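Local structure of Lpg2148(MvcA) (Legionella pneumophila subsp. pneumophila str. Philadelphia 1, 6K11) at residues Gln33-Ala36 with Glu37-Ile40; Gly47-Lys50 with Gln51-Ala54; Thr374-Leu377 with Glu378-Asp382. The protein probably acts as a deamidase-like effector that removes ubiquitin from the ubiquitin-conjugating enzyme UBE2N and thereby regulates its activity. All blocks are in the same frame, centred on the assembly; numbering follows the deposited sequence.

Contact 1: residues Gln33-Ala36 with Glu37-Ile40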
ATOM      1  N   GLN A  33      22.591  -0.370   9.174  1.00 31.80           N
ATOM      2  CA  GLN A  33      22.364  -0.744  10.571  1.00 32.23           C
ATOM      3  C   GLN A  33      20.895  -1.063  10.833  1.00 33.42           C
ATOM      4  O   GLN A  33      20.578  -1.997  11.580  1.00 32.98           O
ATOM      5  CB  GLN A  33      22.852   0.375  11.508  1.00 31.98           C
ATOM      6  CG  GLN A  33      24.369   0.509  11.505  1.00 32.07           C
ATOM      7  CD  GLN A  33      24.913   1.148  12.793  1.00 40.79           C
ATOM      8  OE1 GLN A  33      24.171   1.748  13.568  1.00 34.30           O
ATOM      9  NE2 GLN A  33      26.213   1.012  13.013  1.00 40.44           N
ATOM     10  N   MET A  34      19.973  -0.300  10.240  1.00 32.12           N
ATOM     11  CA  MET A  34      18.567  -0.586  10.521  1.00 33.22           C
ATOM     12  C   MET A  34      18.124  -1.897   9.863  1.00 36.99           C
ATOM     13  O   MET A  34      17.272  -2.606  10.419  1.00 36.38           O
ATOM     14  CB  MET A  34      17.678   0.584  10.084  1.00 39.85           C
ATOM     15  CG  MET A  34      17.838   1.883  10.940  1.00 38.75           C
ATOM     16  SD  MET A  34      17.871   1.660  12.770  1.00 40.05           S
ATOM     17  CE  MET A  34      16.192   1.161  13.116  1.00 40.82           C
ATOM     18  N   GLN A  35      18.708  -2.245   8.705  1.00 33.42           N
ATOM     19  CA  GLN A  35      18.457  -3.554   8.093  1.00 35.64           C
ATOM     20  C   GLN A  35      18.938  -4.686   9.001  1.00 37.29           C
ATOM     21  O   GLN A  35      18.227  -5.674   9.211  1.00 36.52           O
ATOM     22  CB  GLN A  35      19.141  -3.642   6.721  1.00 32.96           C
ATOM     23  CG  GLN A  35      18.472  -2.782   5.626  1.00 35.14           C
ATOM     24  CD  GLN A  35      19.321  -2.591   4.360  1.00 38.04           C
ATOM     25  OE1 GLN A  35      20.560  -2.653   4.387  1.00 35.29           O
ATOM     26  NE2 GLN A  35      18.640  -2.366   3.234  1.00 37.56           N
ATOM     27  N   ALA A  36      20.154  -4.557   9.546  1.00 34.29           N
ATOM     28  CA  ALA A  36      20.656  -5.549  10.504  1.00 37.32           C
ATOM     29  C   ALA A  36      19.699  -5.728  11.678  1.00 39.20           C
ATOM     30  O   ALA A  36      19.324  -6.858  12.026  1.00 39.20           O
ATOM     31  CB  ALA A  36      22.045  -5.139  10.999  1.00 36.92           C
ATOM     32  N   GLU A  37      19.279  -4.619  12.298  1.00 36.26           N
ATOM     33  CA  GLU A  37      18.437  -4.720  13.490  1.00 39.36           C
ATOM     34  C   GLU A  37      17.076  -5.330  13.166  1.00 42.02           C
ATOM     35  O   GLU A  37      16.515  -6.068  13.989  1.00 38.88           O
ATOM     36  CB  GLU A  37      18.314  -3.339  14.157  1.00 39.47           C
ATOM     37  CG  GLU A  37      19.668  -2.872  14.773  1.00 38.10           C
ATOM     38  CD  GLU A  37      19.681  -1.425  15.272  1.00 38.44           C
ATOM     39  OE1 GLU A  37      18.603  -0.870  15.574  1.00 37.60           O
ATOM     40  OE2 GLU A  37      20.789  -0.846  15.358  1.00 36.69           O
ATOM     41  N   ARG A  38      16.559  -5.094  11.957  1.00 38.79           N
ATOM     42  CA  ARG A  38      15.319  -5.747  11.545  1.00 43.64           C
ATOM     43  C   ARG A  38      15.512  -7.251  11.342  1.00 42.44           C
ATOM     44  O   ARG A  38      14.556  -8.016  11.499  1.00 43.89           O
ATOM     45  CB  ARG A  38      14.779  -5.092  10.270  1.00 44.56           C
ATOM     46  CG  ARG A  38      13.419  -5.623   9.841  1.00 52.52           C
ATOM     47  CD  ARG A  38      12.904  -5.008   8.535  1.00 56.57           C
ATOM     48  NE  ARG A  38      13.349  -3.628   8.340  1.00 69.94           N
ATOM     49  CZ  ARG A  38      14.040  -3.190   7.285  1.00 68.13           C
ATOM     50  NH1 ARG A  38      14.392  -1.911   7.212  1.00 66.41           N
ATOM     51  NH2 ARG A  38      14.382  -4.021   6.303  1.00 67.58           N
ATOM     52  N   SER A  39      16.731  -7.690  11.010  1.00 41.37           N
ATOM     53  CA  SER A  39      17.026  -9.105  10.784  1.00 42.92           C
ATOM     54  C   SER A  39      17.321  -9.896  12.060  1.00 48.27           C
ATOM     55  O   SER A  39      17.131 -11.120  12.063  1.00 45.36           O
ATOM     56  CB  SER A  39      18.226  -9.251   9.837  1.00 44.00           C
ATOM     57  OG  SER A  39      17.883  -8.867   8.517  1.00 49.37           O
ATOM     58  N   ILE A  40      17.793  -9.229  13.127  1.00 43.69           N
ATOM     59  CA  ILE A  40      18.152  -9.928  14.368  1.00 47.92           C
ATOM     60  C   ILE A  40      17.081 -10.907  14.842  1.00 48.41           C
ATOM     61  O   ILE A  40      17.430 -12.052  15.167  1.00 48.57           O
ATOM     62  CB  ILE A  40      18.529  -8.903  15.460  1.00 47.79           C
ATOM     63  CG1 ILE A  40      19.986  -8.454  15.316  1.00 50.90           C
ATOM     64  CG2 ILE A  40      18.263  -9.474  16.853  1.00 49.67           C
ATOM     65  CD1 ILE A  40      20.990  -9.522  15.624  1.00 46.98           C
TER

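Contact 2: residues Gly47-Lys50 with Gln51-Ala54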
ATOM      1  N   GLY A  47      21.919 -21.595  16.888  1.00 66.07           N
ATOM      2  CA  GLY A  47      22.307 -22.200  15.633  1.00 63.35           C
ATOM      3  C   GLY A  47      23.618 -21.660  15.101  1.00 60.76           C
ATOM      4  O   GLY A  47      24.439 -21.097  15.835  1.00 61.57           O
ATOM      5  N   ASN A  48      23.817 -21.840  13.795  1.00 59.92           N
ATOM      6  CA  ASN A  48      25.028 -21.383  13.117  1.00 59.04           C
ATOM      7  C   ASN A  48      24.914 -19.881  12.847  1.00 57.97           C
ATOM      8  O   ASN A  48      24.169 -19.458  11.956  1.00 56.65           O
ATOM      9  CB  ASN A  48      25.224 -22.174  11.826  1.00 60.17           C
ATOM     10  CG  ASN A  48      26.580 -21.926  11.175  1.00 61.38           C
ATOM     11  OD1 ASN A  48      27.177 -20.855  11.312  1.00 61.38           O
ATOM     12  ND2 ASN A  48      27.069 -22.926  10.454  1.00 65.49           N
ATOM     13  N   LEU A  49      25.675 -19.075  13.599  1.00 55.01           N
ATOM     14  CA  LEU A  49      25.521 -17.621  13.528  1.00 55.19           C
ATOM     15  C   LEU A  49      26.105 -17.060  12.235  1.00 52.85           C
ATOM     16  O   LEU A  49      25.460 -16.255  11.554  1.00 51.33           O
ATOM     17  CB  LEU A  49      26.170 -16.956  14.746  1.00 54.91           C
ATOM     18  CG  LEU A  49      25.560 -17.244  16.123  1.00 53.38           C
ATOM     19  CD1 LEU A  49      26.277 -16.434  17.200  1.00 53.16           C
ATOM     20  CD2 LEU A  49      24.057 -16.971  16.147  1.00 49.41           C
ATOM     21  N   LYS A  50      27.328 -17.465  11.884  1.00 49.32           N
ATOM     22  CA  LYS A  50      27.965 -16.953  10.672  1.00 56.17           C
ATOM     23  C   LYS A  50      27.159 -17.286   9.418  1.00 55.72           C
ATOM     24  O   LYS A  50      27.117 -16.487   8.470  1.00 52.77           O
ATOM     25  CB  LYS A  50      29.384 -17.512  10.558  1.00 58.83           C
ATOM     26  CG  LYS A  50      30.198 -16.946   9.405  1.00 60.86           C
ATOM     27  CD  LYS A  50      31.686 -16.958   9.734  1.00 66.98           C
ATOM     28  CE  LYS A  50      31.987 -16.130  10.977  1.00 68.61           C
ATOM     29  NZ  LYS A  50      33.250 -16.564  11.641  1.00 66.92           N
ATOM     30  N   GLN A  51      26.502 -18.448   9.399  1.00 52.60           N
ATOM     31  CA  GLN A  51      25.719 -18.850   8.239  1.00 53.32           C
ATOM     32  C   GLN A  51      24.389 -18.105   8.179  1.00 52.22           C
ATOM     33  O   GLN A  51      23.942 -17.701   7.097  1.00 46.46           O
ATOM     34  CB  GLN A  51      25.493 -20.364   8.271  1.00 56.05           C
ATOM     35  CG  GLN A  51      24.763 -20.914   7.069  1.00 58.36           C
ATOM     36  CD  GLN A  51      24.390 -22.378   7.238  1.00 66.36           C
ATOM     37  OE1 GLN A  51      24.512 -22.942   8.330  1.00 67.40           O
ATOM     38  NE2 GLN A  51      23.927 -23.001   6.153  1.00 68.28           N
ATOM     39  N   GLN A  52      23.745 -17.913   9.331  1.00 46.01           N
ATOM     40  CA  GLN A  52      22.499 -17.160   9.358  1.00 46.10           C
ATOM     41  C   GLN A  52      22.728 -15.707   8.959  1.00 47.02           C
ATOM     42  O   GLN A  52      21.918 -15.123   8.230  1.00 44.13           O
ATOM     43  CB  GLN A  52      21.866 -17.250  10.743  1.00 48.60           C
ATOM     44  CG  GLN A  52      21.219 -18.601  11.027  1.00 51.26           C
ATOM     45  CD  GLN A  52      20.651 -18.688  12.426  1.00 53.38           C
ATOM     46  OE1 GLN A  52      19.452 -18.480  12.639  1.00 51.18           O
ATOM     47  NE2 GLN A  52      21.508 -19.009  13.390  1.00 54.68           N
ATOM     48  N   ILE A  53      23.833 -15.112   9.412  1.00 42.77           N
ATOM     49  CA  ILE A  53      24.142 -13.735   9.031  1.00 45.15           C
ATOM     50  C   ILE A  53      24.316 -13.635   7.518  1.00 44.34           C
ATOM     51  O   ILE A  53      23.783 -12.723   6.875  1.00 40.09           O
ATOM     52  CB  ILE A  53      25.391 -13.237   9.782  1.00 45.09           C
ATOM     53  CG1 ILE A  53      25.113 -13.162  11.292  1.00 43.52           C
ATOM     54  CG2 ILE A  53      25.847 -11.882   9.228  1.00 40.55           C
ATOM     55  CD1 ILE A  53      26.369 -13.008  12.149  1.00 47.46           C
ATOM     56  N   ALA A  54      25.065 -14.571   6.927  1.00 40.40           N
ATOM     57  CA  ALA A  54      25.232 -14.566   5.474  1.00 42.84           C
ATOM     58  C   ALA A  54      23.884 -14.671   4.772  1.00 43.33           C
ATOM     59  O   ALA A  54      23.644 -13.998   3.759  1.00 43.11           O
ATOM     60  CB  ALA A  54      26.155 -15.706   5.045  1.00 46.35           C
TER

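Contact 3: residues Thr374-Leu377 with Glu378-Asp382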
ATOM      1  N   THR A 374      26.414  -5.851   7.564  1.00 34.24           N
ATOM      2  CA  THR A 374      27.187  -7.031   7.947  1.00 36.01           C
ATOM      3  C   THR A 374      27.964  -6.784   9.237  1.00 38.32           C
ATOM      4  O   THR A 374      27.957  -7.614  10.154  1.00 38.73           O
ATOM      5  CB  THR A 374      28.145  -7.418   6.821  1.00 38.53           C
ATOM      6  OG1 THR A 374      27.405  -7.618   5.606  1.00 36.53           O
ATOM      7  CG2 THR A 374      28.882  -8.698   7.175  1.00 40.74           C
ATOM      8  N   GLU A 375      28.644  -5.639   9.324  1.00 39.10           N
ATOM      9  CA  GLU A 375      29.419  -5.343  10.525  1.00 39.26           C
ATOM     10  C   GLU A 375      28.511  -5.183  11.742  1.00 38.93           C
ATOM     11  O   GLU A 375      28.841  -5.656  12.836  1.00 36.32           O
ATOM     12  CB  GLU A 375      30.283  -4.102  10.283  1.00 41.67           C
ATOM     13  CG  GLU A 375      31.303  -4.320   9.158  1.00 46.96           C
ATOM     14  CD  GLU A 375      32.266  -3.154   8.943  1.00 56.03           C
ATOM     15  OE1 GLU A 375      33.369  -3.384   8.380  1.00 57.87           O
ATOM     16  OE2 GLU A 375      31.920  -2.008   9.319  1.00 60.17           O
ATOM     17  N   HIS A 376      27.342  -4.559  11.564  1.00 35.28           N
ATOM     18  CA  HIS A 376      26.424  -4.382  12.685  1.00 38.44           C
ATOM     19  C   HIS A 376      25.871  -5.722  13.161  1.00 42.03           C
ATOM     20  O   HIS A 376      25.746  -5.962  14.371  1.00 38.82           O
ATOM     21  CB  HIS A 376      25.293  -3.426  12.286  1.00 37.25           C
ATOM     22  CG  HIS A 376      24.591  -2.784  13.444  1.00 37.40           C
ATOM     23  ND1 HIS A 376      25.266  -2.224  14.512  1.00 37.58           N
ATOM     24  CD2 HIS A 376      23.271  -2.619  13.708  1.00 37.49           C
ATOM     25  CE1 HIS A 376      24.393  -1.735  15.375  1.00 34.82           C
ATOM     26  NE2 HIS A 376      23.177  -1.961  14.914  1.00 37.72           N
ATOM     27  N   LEU A 377      25.542  -6.614  12.224  1.00 39.59           N
ATOM     28  CA  LEU A 377      25.065  -7.943  12.600  1.00 42.12           C
ATOM     29  C   LEU A 377      26.152  -8.735  13.324  1.00 40.95           C
ATOM     30  O   LEU A 377      25.887  -9.383  14.347  1.00 40.83           O
ATOM     31  CB  LEU A 377      24.596  -8.675  11.342  1.00 39.79           C
ATOM     32  CG  LEU A 377      23.277  -9.438  11.327  1.00 50.89           C
ATOM     33  CD1 LEU A 377      22.181  -8.717  12.086  1.00 46.32           C
ATOM     34  CD2 LEU A 377      22.878  -9.646   9.864  1.00 47.42           C
ATOM     35  N   GLU A 378      27.381  -8.695  12.810  1.00 39.20           N
ATOM     36  CA  GLU A 378      28.462  -9.431  13.451  1.00 43.90           C
ATOM     37  C   GLU A 378      28.760  -8.869  14.835  1.00 48.08           C
ATOM     38  O   GLU A 378      29.042  -9.622  15.775  1.00 47.27           O
ATOM     39  CB  GLU A 378      29.706  -9.396  12.573  1.00 44.36           C
ATOM     40  CG  GLU A 378      29.585 -10.212  11.288  1.00 45.42           C
ATOM     41  CD  GLU A 378      30.734  -9.946  10.345  1.00 44.92           C
ATOM     42  OE1 GLU A 378      31.443  -8.945  10.568  1.00 51.29           O
ATOM     43  OE2 GLU A 378      30.933 -10.727   9.387  1.00 49.26           O
ATOM     44  N   SER A 379      28.673  -7.543  14.987  1.00 40.94           N
ATOM     45  CA  SER A 379      28.915  -6.919  16.282  1.00 41.52           C
ATOM     46  C   SER A 379      27.840  -7.310  17.285  1.00 44.02           C
ATOM     47  O   SER A 379      28.146  -7.752  18.400  1.00 47.25           O
ATOM     48  CB  SER A 379      28.988  -5.391  16.113  1.00 42.13           C
ATOM     49  OG  SER A 379      29.642  -4.778  17.214  1.00 48.38           O
ATOM     50  N   LEU A 380      26.570  -7.175  16.899  1.00 39.08           N
ATOM     51  CA  LEU A 380      25.478  -7.426  17.829  1.00 41.06           C
ATOM     52  C   LEU A 380      25.449  -8.877  18.302  1.00 47.07           C
ATOM     53  O   LEU A 380      24.966  -9.156  19.405  1.00 43.42           O
ATOM     54  CB  LEU A 380      24.142  -7.068  17.183  1.00 39.90           C
ATOM     55  CG  LEU A 380      23.852  -5.571  17.012  1.00 45.31           C
ATOM     56  CD1 LEU A 380      22.563  -5.361  16.220  1.00 43.45           C
ATOM     57  CD2 LEU A 380      23.783  -4.871  18.369  1.00 40.71           C
ATOM     58  N   LEU A 381      25.930  -9.812  17.484  1.00 42.57           N
ATOM     59  CA  LEU A 381      25.844 -11.231  17.815  1.00 49.23           C
ATOM     60  C   LEU A 381      27.148 -11.815  18.350  1.00 50.12           C
ATOM     61  O   LEU A 381      27.175 -13.001  18.689  1.00 55.70           O
ATOM     62  CB  LEU A 381      25.396 -12.031  16.584  1.00 48.77           C
ATOM     63  CG  LEU A 381      23.968 -11.784  16.097  1.00 45.51           C
ATOM     64  CD1 LEU A 381      23.711 -12.509  14.769  1.00 48.47           C
ATOM     65  CD2 LEU A 381      22.943 -12.188  17.147  1.00 49.14           C
ATOM     66  N   ASP A 382      28.220 -11.024  18.420  1.00 53.61           N
ATOM     67  CA  ASP A 382      29.553 -11.503  18.801  1.00 62.13           C
ATOM     68  C   ASP A 382      30.045 -12.638  17.892  1.00 66.84           C
ATOM     69  O   ASP A 382      30.800 -12.415  16.938  1.00 66.20           O
ATOM     70  CB  ASP A 382      29.558 -11.963  20.265  1.00 66.02           C
ATOM     71  CG  ASP A 382      30.730 -11.409  21.049  1.00 70.81           C
ATOM     72  OD1 ASP A 382      31.610 -10.757  20.441  1.00 78.06           O
ATOM     73  OD2 ASP A 382      30.769 -11.625  22.279  1.00 74.89           O
TER

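Contact 1: residues Gln33-Ala36 with Glu37-Ile40
Gln33-Ala36 and Glu37-Ile40 are successive turns of one α-helix, joined by i to i+4 bonds from Glu37 N to Gln33 O (3.0 Å) and from Arg38 N to Met34 O (3.0 Å). This is the C-terminal end of helix 28-39, and its bonding weakens there. Ser39 N divides itself between Gln35 O and Ala36 O, while Ala36 O also receives Ile40 N, all through weak, bent bonds, so i+3 and i+4 links overlap where the helix runs out. The main side-chain meeting joins Glu37 and Met34. In Glu37, CG stands beside the backbone N and opposite the carbonyl carbon (chi1 -68°), which folds the chain back over the preceding turn and sets CG 3.4 Å from Gln33 O. From there it runs extended, and OE1 comes to the sulfur from the side away from Met34 CG, 3.8 Å from Met34 SD, the side chains crossing at a slant. Met34, bent at both chi2 and chi3, curls its sulfur round to meet it. The other carboxylate oxygen, OE2, is hydrogen-bonded to His376 NE2 of helix 358-381, which anchors that oxygen and probably limits the carboxylate's rotation. On another side of the helix, Arg38 bends at chi3 so that one guanidinium face is turned toward Met34 O, and NH2 approaches Gln35 CG obliquely at 4.3 Å. Gln35 itself extends toward Val60 and Met64 of helix 49-64, and Ala36 packs against Leu377, so different helices engage the two faces of this turn. Ser39 OG lies within weak hydrogen-bonding reach of Gln35 O and Glu56 OE1, its one proton not settled between them. At the last residue, Ile40 CG1 rests 3.7 Å from Ala36 O, beside the carbonyl that its own backbone N also engages.

Contact 2: residues Gly47-Lys50 with Gln51-Ala54
Asn48 and Gln51 cross at about a right angle at the start of helix 49-64, with their amide planes turned 71° from each other. Asn48 is the N-cap: its CG lies opposite the backbone N (chi1 -170°), which carries OD1 round to the first turn, where it accepts Gln51 N at 3.1 Å. The donor stands above the plane of the side-chain carbonyl. Gln51 passes across the cap, its CB 3.5 Å from Asn48 CG. Its OE1 comes to 3.3 Å from Asn48 ND2, but the angle is too poor for a bond, and the two amides merely adjoin.

Gln52 takes the other flank of the N-cap residue. With CG beside the backbone N (chi1 -75°) and the chain extended beyond it, the side chain runs back toward the helix start, placing NE2 3.1 Å from Asn48 O, with that oxygen lying in the plane of the glutamine amide. Gln52 N also donates to Asn48 O at 3.1 Å, and the two donors reach it from opposite faces of its carbonyl plane. The oxygen of the same amide, OE1, accepts from Asn44 N in the preceding loop. Ile53, one residue on, instead lays CG1 against Leu49 O and turns toward Leu377 and Leu381. Both oxygens of Asn48 thus satisfy first-turn N-H groups, and the Gln52 amide, donating to the cap and accepting from the loop, ties the helix start to the chain leading into it.

Contact 3: residues Thr374-Leu377 with Glu378-Asp382
Leu380 meets His376 one turn earlier on helix 358-381, near the C terminus of the chain, where a regular α-helical backbone links the two residues. Its CB sits 3.4 Å from His376 O and CG is closer still, at 3.3 Å, because CG stands beside the backbone N and opposite the carbonyl carbon (chi1 -73°), directing the side chain back along the helix. CD1, still beside that carbonyl oxygen, comes over the imidazole face, 3.9 Å from the His376 ring centroid and 23° off the ring normal, in a CH-pi contact offset toward the rim. The ring atom nearest to CD1 is NE2, at 3.7 Å. Beyond this helix, Leu380 also touches Glu37 and Ile40, linking this turn to the end of helix 28-39. The acidic partner of NE2, Glu37, would probably raise the tendency of the imidazole to carry a proton.

Elsewhere on the turn, Thr374 and Glu378 lie side by side and point the same way. The methyl CG2 of Thr374 packs 3.6 Å from Glu378 OE2, whereas its hydroxyl OG1 is hydrogen-bonded to Lys370 O in the turn before. Leu377 and Leu381 supply the apolar side of the helix: Leu377 packs on Val57, and Leu381 on Ile40 and Ile43, and this helix end lies against both helix 28-39 and helix 49-64. The backbone bonds lengthen at the end of the helix, from 2.9 Å between Leu380 N and His376 O to 3.2 Å between Leu381 N and Leu377 O. Leu381 also lays CG against the carbonyl that its own N engages, 3.5 Å from Leu377 O.

Overall arrangement
From the N terminus the chain first passes contact 1, at the end of helix 28-39, then contact 2, at the start of helix 49-64, and reaches contact 3 only at its C terminus. Each lies within consecutive residues, so none closes a long loop, and the three follow in series without nesting or crossing. Contacts 1 and 2 do not touch, their nearest atoms being about 7 Å apart. Contact 3 bridges them: Ile40 CD1 packs on Leu381 CD2 at 3.6 Å, and Ile53 CG2 on Leu377 CD2 at 3.8 Å. The C-terminal helix thereby joins two N-terminal helices in a helical cluster away from the chain's centre.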